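Local structure of gluconate kinase (Lactobacillus acidophilus, 3LL3) at residues T391-F403 with I416-Q428. The protein probably phosphorylates a sugar or sugar acid such as gluconate with ATP, as a member of the FGGY carbohydrate kinase family. Sequence-based numbering, arbitrary orientation.
With ATP (adenosine-5'-triphosphate), chain C.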
loop_
_atom_site.group_PDB
_atom_site.type_symbol
_atom_site.label_atom_id
_atom_site.label_comp_id
_atom_site.label_asym_id
_atom_site.label_seq_id
_atom_site.Cartn_x
_atom_site.Cartn_y
_atom_site.Cartn_z
ATOM N N THR A 391 -0.045 -23.882 -21.593
ATOM C CA THR A 391 0.396 -25.267 -21.721
ATOM C C THR A 391 -0.219 -26.119 -20.600
ATOM O O THR A 391 -0.979 -25.613 -19.762
ATOM C CB THR A 391 1.957 -25.403 -21.725
ATOM O OG1 THR A 391 2.474 -25.344 -20.387
ATOM C CG2 THR A 391 2.606 -24.305 -22.572
ATOM N N LYS A 392 0.093 -27.411 -20.590
ATOM C CA LYS A 392 -0.387 -28.268 -19.518
ATOM C C LYS A 392 0.042 -27.676 -18.180
ATOM O O LYS A 392 1.209 -27.352 -17.995
ATOM C CB LYS A 392 0.170 -29.684 -19.672
ATOM N N LYS A 393 -0.910 -27.488 -17.267
ATOM C CA LYS A 393 -0.548 -27.192 -15.887
ATOM C C LYS A 393 0.277 -28.388 -15.423
ATOM O O LYS A 393 -0.055 -29.525 -15.752
ATOM C CB LYS A 393 -1.791 -27.031 -14.995
ATOM C CG LYS A 393 -2.323 -25.606 -14.876
ATOM C CD LYS A 393 -3.182 -25.417 -13.614
ATOM C CE LYS A 393 -3.943 -26.705 -13.247
ATOM N NZ LYS A 393 -4.750 -26.571 -11.995
ATOM N N PRO A 394 1.368 -28.137 -14.688
ATOM C CA PRO A 394 2.146 -29.251 -14.137
ATOM C C PRO A 394 1.249 -30.021 -13.179
ATOM O O PRO A 394 0.289 -29.443 -12.671
ATOM C CB PRO A 394 3.259 -28.544 -13.361
ATOM C CG PRO A 394 2.669 -27.164 -13.062
ATOM C CD PRO A 394 1.945 -26.835 -14.325
ATOM N N VAL A 395 1.536 -31.291 -12.943
ATOM C CA VAL A 395 0.694 -32.094 -12.050
ATOM C C VAL A 395 1.151 -32.003 -10.592
ATOM O O VAL A 395 0.525 -32.541 -9.696
ATOM C CB VAL A 395 0.689 -33.577 -12.489
ATOM C CG1 VAL A 395 0.285 -33.685 -13.942
ATOM C CG2 VAL A 395 2.073 -34.206 -12.278
ATOM N N ALA A 396 2.278 -31.350 -10.360
ATOM C CA ALA A 396 2.783 -31.173 -9.011
ATOM C C ALA A 396 3.850 -30.094 -9.025
ATOM O O ALA A 396 4.489 -29.859 -10.045
ATOM C CB ALA A 396 3.347 -32.469 -8.456
ATOM N N ILE A 397 4.001 -29.436 -7.886
ATOM C CA ILE A 397 5.073 -28.497 -7.637
ATOM C C ILE A 397 5.925 -29.132 -6.564
ATOM O O ILE A 397 5.437 -29.383 -5.447
ATOM C CB ILE A 397 4.561 -27.157 -7.055
ATOM C CG1 ILE A 397 3.442 -26.557 -7.916
ATOM C CG2 ILE A 397 5.727 -26.194 -6.882
ATOM C CD1 ILE A 397 3.834 -26.257 -9.318
ATOM N N ASN A 398 7.177 -29.434 -6.901
ATOM C CA ASN A 398 8.124 -29.950 -5.925
ATOM C C ASN A 398 8.791 -28.804 -5.185
ATOM O O ASN A 398 9.543 -28.031 -5.780
ATOM C CB ASN A 398 9.162 -30.843 -6.605
ATOM C CG ASN A 398 8.521 -31.983 -7.374
ATOM O OD1 ASN A 398 9.196 -32.788 -8.015
ATOM N ND2 ASN A 398 7.211 -32.054 -7.316
ATOM N N ALA A 399 8.521 -28.714 -3.887
ATOM C CA ALA A 399 8.777 -27.505 -3.115
ATOM C C ALA A 399 9.786 -27.664 -1.995
ATOM O O ALA A 399 9.765 -28.644 -1.250
ATOM C CB ALA A 399 7.459 -26.975 -2.544
ATOM N N THR A 400 10.629 -26.656 -1.846
ATOM C CA THR A 400 11.647 -26.639 -0.813
ATOM C C THR A 400 11.832 -25.202 -0.339
ATOM O O THR A 400 11.317 -24.279 -0.959
ATOM C CB THR A 400 13.004 -27.124 -1.374
ATOM O OG1 THR A 400 13.350 -26.354 -2.531
ATOM C CG2 THR A 400 12.947 -28.611 -1.773
ATOM N N GLY A 401 12.589 -25.016 0.735
ATOM C CA GLY A 401 12.970 -23.693 1.185
ATOM C C GLY A 401 12.357 -23.292 2.512
ATOM O O GLY A 401 11.253 -23.691 2.823
ATOM N N GLY A 402 13.087 -22.493 3.279
ATOM C CA GLY A 402 12.690 -22.111 4.618
ATOM C C GLY A 402 11.371 -21.368 4.719
ATOM O O GLY A 402 10.729 -21.388 5.775
ATOM N N PHE A 403 10.957 -20.699 3.644
ATOM C CA PHE A 403 9.696 -19.952 3.684
ATOM C C PHE A 403 8.515 -20.913 3.681
ATOM O O PHE A 403 7.440 -20.585 4.171
ATOM C CB PHE A 403 9.588 -18.965 2.510
ATOM C CG PHE A 403 8.295 -18.200 2.481
ATOM C CD1 PHE A 403 7.984 -17.294 3.494
ATOM C CD2 PHE A 403 7.385 -18.383 1.444
ATOM C CE1 PHE A 403 6.795 -16.579 3.467
ATOM C CE2 PHE A 403 6.172 -17.672 1.415
ATOM C CZ PHE A 403 5.885 -16.769 2.427
ATOM N N ILE A 416 -3.286 -21.388 -3.878
ATOM C CA ILE A 416 -3.037 -20.340 -4.870
ATOM C C ILE A 416 -2.610 -20.903 -6.227
ATOM O O ILE A 416 -3.161 -20.510 -7.259
ATOM C CB ILE A 416 -2.004 -19.321 -4.356
ATOM C CG1 ILE A 416 -2.649 -18.445 -3.275
ATOM C CG2 ILE A 416 -1.453 -18.474 -5.499
ATOM C CD1 ILE A 416 -1.661 -17.563 -2.540
ATOM N N PHE A 417 -1.642 -21.813 -6.234
ATOM C CA PHE A 417 -1.224 -22.474 -7.474
ATOM C C PHE A 417 -2.303 -23.427 -8.012
ATOM O O PHE A 417 -2.366 -23.686 -9.212
ATOM C CB PHE A 417 0.102 -23.236 -7.283
ATOM C CG PHE A 417 1.339 -22.353 -7.273
ATOM C CD1 PHE A 417 2.287 -22.457 -8.279
ATOM C CD2 PHE A 417 1.557 -21.441 -6.248
ATOM C CE1 PHE A 417 3.443 -21.650 -8.273
ATOM C CE2 PHE A 417 2.694 -20.641 -6.224
ATOM C CZ PHE A 417 3.641 -20.735 -7.249
ATOM N N ASN A 418 -3.158 -23.938 -7.130
ATOM C CA ASN A 418 -4.190 -24.904 -7.523
ATOM C C ASN A 418 -3.597 -26.145 -8.197
ATOM O O ASN A 418 -4.159 -26.668 -9.164
ATOM C CB ASN A 418 -5.241 -24.294 -8.449
ATOM C CG ASN A 418 -6.564 -25.075 -8.420
ATOM O OD1 ASN A 418 -6.807 -25.866 -7.506
ATOM N ND2 ASN A 418 -7.416 -24.852 -9.415
ATOM N N VAL A 419 -2.444 -26.576 -7.698
ATOM C CA VAL A 419 -1.852 -27.856 -8.064
ATOM C C VAL A 419 -1.270 -28.444 -6.765
ATOM O O VAL A 419 -0.991 -27.704 -5.810
ATOM C CB VAL A 419 -0.764 -27.715 -9.182
ATOM C CG1 VAL A 419 -1.242 -26.839 -10.329
ATOM C CG2 VAL A 419 0.492 -27.142 -8.631
ATOM N N PRO A 420 -1.119 -29.773 -6.697
ATOM C CA PRO A 420 -0.587 -30.313 -5.443
ATOM C C PRO A 420 0.845 -29.842 -5.178
ATOM O O PRO A 420 1.649 -29.710 -6.112
ATOM C CB PRO A 420 -0.627 -31.827 -5.667
ATOM C CG PRO A 420 -1.640 -32.026 -6.760
ATOM C CD PRO A 420 -1.489 -30.837 -7.645
ATOM N N ILE A 421 1.146 -29.590 -3.907
ATOM C CA ILE A 421 2.479 -29.207 -3.476
ATOM C C ILE A 421 3.143 -30.437 -2.849
ATOM O O ILE A 421 2.591 -31.048 -1.920
ATOM C CB ILE A 421 2.412 -28.051 -2.441
ATOM C CG1 ILE A 421 1.799 -26.782 -3.067
ATOM C CG2 ILE A 421 3.774 -27.825 -1.783
ATOM C CD1 ILE A 421 2.716 -26.065 -4.014
ATOM N N VAL A 422 4.299 -30.821 -3.384
ATOM C CA VAL A 422 5.059 -31.949 -2.859
ATOM C C VAL A 422 6.332 -31.486 -2.179
ATOM O O VAL A 422 7.209 -30.912 -2.824
ATOM C CB VAL A 422 5.442 -32.934 -3.976
ATOM C CG1 VAL A 422 6.185 -34.120 -3.395
ATOM C CG2 VAL A 422 4.211 -33.361 -4.748
ATOM N N THR A 423 6.444 -31.738 -0.880
ATOM C CA THR A 423 7.641 -31.358 -0.149
ATOM C C THR A 423 8.619 -32.519 -0.210
ATOM O O THR A 423 8.221 -33.656 -0.446
ATOM C CB THR A 423 7.336 -30.970 1.306
ATOM O OG1 THR A 423 6.530 -31.991 1.911
ATOM C CG2 THR A 423 6.585 -29.660 1.346
HETATM N N MSE A 424 9.899 -32.226 -0.028
HETATM C CA MSE A 424 10.949 -33.214 -0.271
HETATM C C MSE A 424 11.660 -33.559 1.019
HETATM O O MSE A 424 11.773 -32.728 1.923
HETATM C CB MSE A 424 11.973 -32.679 -1.285
HETATM C CG MSE A 424 11.334 -32.025 -2.498
HETATM SE SE MSE A 424 10.242 -33.286 -3.549
HETATM C CE MSE A 424 11.677 -34.604 -3.920
ATOM N N LYS A 425 12.152 -34.786 1.100
ATOM C CA LYS A 425 12.918 -35.204 2.268
ATOM C C LYS A 425 14.229 -34.429 2.361
ATOM O O LYS A 425 14.669 -34.089 3.460
ATOM C CB LYS A 425 13.149 -36.721 2.266
ATOM C CG LYS A 425 11.851 -37.508 2.461
ATOM C CD LYS A 425 12.066 -39.023 2.537
ATOM C CE LYS A 425 10.715 -39.744 2.657
ATOM N NZ LYS A 425 10.808 -41.213 2.371
ATOM N N GLU A 426 14.824 -34.118 1.208
ATOM C CA GLU A 426 16.111 -33.413 1.178
ATOM C C GLU A 426 16.057 -31.990 0.622
ATOM O O GLU A 426 15.779 -31.768 -0.567
ATOM C CB GLU A 426 17.149 -34.210 0.388
ATOM C CG GLU A 426 18.532 -33.540 0.394
ATOM C CD GLU A 426 19.028 -33.307 1.814
ATOM O OE1 GLU A 426 19.392 -32.156 2.146
ATOM O OE2 GLU A 426 19.024 -34.283 2.608
ATOM N N GLN A 427 16.368 -31.022 1.474
ATOM C CA GLN A 427 16.362 -29.630 1.046
ATOM C C GLN A 427 17.618 -29.292 0.243
ATOM O O GLN A 427 17.597 -28.362 -0.555
ATOM C CB GLN A 427 16.225 -28.672 2.236
ATOM C CG GLN A 427 15.029 -28.962 3.123
ATOM C CD GLN A 427 13.715 -28.663 2.434
ATOM O OE1 GLN A 427 12.899 -29.565 2.197
ATOM N NE2 GLN A 427 13.498 -27.391 2.108
ATOM N N GLN A 428 18.696 -30.047 0.463
ATOM C CA GLN A 428 19.965 -29.797 -0.223
ATOM C C GLN A 428 19.973 -30.462 -1.592
ATOM O O GLN A 428 20.821 -31.305 -1.890
ATOM C CB GLN A 428 21.136 -30.301 0.628
ATOM C CG GLN A 428 21.220 -29.597 1.977
ATOM C CD GLN A 428 21.217 -28.082 1.819
ATOM O OE1 GLN A 428 21.922 -27.545 0.959
ATOM N NE2 GLN A 428 20.419 -27.385 2.640
HETATM P PG ATP C . 20.304 -21.651 2.119
HETATM O O1G ATP C . 20.391 -21.458 3.768
HETATM O O2G ATP C . 19.998 -23.240 1.746
HETATM O O3G ATP C . 21.548 -21.194 1.505
HETATM P PB ATP C . 18.405 -19.528 2.428
HETATM O O1B ATP C . 17.283 -18.812 1.462
HETATM O O2B ATP C . 19.418 -18.583 2.881
HETATM O O3B ATP C . 19.059 -20.751 1.515
HETATM P PA ATP C . 16.235 -20.813 3.967
HETATM O O1A ATP C . 15.712 -21.796 2.764
HETATM O O2A ATP C . 16.237 -21.476 5.264
HETATM O O3A ATP C . 17.764 -20.198 3.805
HETATM O "O5'" ATP C . 15.160 -19.570 4.041
HETATM C "C5'" ATP C . 15.470 -18.469 4.861
HETATM C "C4'" ATP C . 14.197 -17.701 5.122
HETATM O "O4'" ATP C . 13.130 -18.361 5.785
HETATM C "C3'" ATP C . 14.232 -16.236 5.650
HETATM O "O3'" ATP C . 14.208 -15.252 4.659
HETATM C "C2'" ATP C . 13.120 -16.202 6.760
HETATM O "O2'" ATP C . 12.466 -14.966 6.848
HETATM C "C1'" ATP C . 12.284 -17.393 6.343
HETATM N N9 ATP C . 11.636 -18.078 7.452
HETATM C C8 ATP C . 12.198 -18.540 8.587
HETATM N N7 ATP C . 11.176 -19.239 9.289
HETATM C C5 ATP C . 9.995 -19.186 8.514
HETATM C C6 ATP C . 8.698 -19.713 8.713
HETATM N N6 ATP C . 8.423 -20.506 9.904
HETATM N N1 ATP C . 7.745 -19.519 7.794
HETATM C C2 ATP C . 8.002 -18.803 6.647
HETATM N N3 ATP C . 9.274 -18.291 6.462
HETATM C C4 ATP C . 10.247 -18.489 7.396
HETATM O O HOH W 1 -6.031 -23.628 -12.065
HETATM O O HOH W 2 10.588 -29.438 1.177
#
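The Phe417 ring is met obliquely by Ile397, whose CD1 lies 4.2 Å from CD1 of the ring, while the edge-to-face partner of this ring is Tyr381 of helix 365-388. The pair belongs to a beta-alpha-beta unit: strands 396-400 and 421-424, joined by helix 407-417, run parallel, their directions 36° apart. Register is set by three backbone bonds: Ile397 N to Pro420 O, Val422 N to Ile397 O (nearly straight at 174°) and Ala399 N to Val422 O. On the face under the connecting helix, Ile421 CD1 packs on Ile397 CB at 3.7 Å and its CG2 on Ala399 CB. Ile397 CG1 lies anti to the carbonyl carbon, and the turn at chi2 then brings its CD1 beside the Phe417 ring. With alanine in place of Ile397, the Ile421 CD1 methyl and the Phe417 ring would probably lose their shared neighbour, opening a gap between them. On the other face Val422 CG2 meets Ala396 CB at 3.9 Å, at the start of the pairing. Before the strands, Lys393 NZ bonds Asn418 O, its approach tilted 31° from the carbonyl plane. Beyond Thr400, whose OG1 is bonded to Asn258, the chain enters the nucleotide site, where Gly402 N donates to ATP O1A at 2.8 Å.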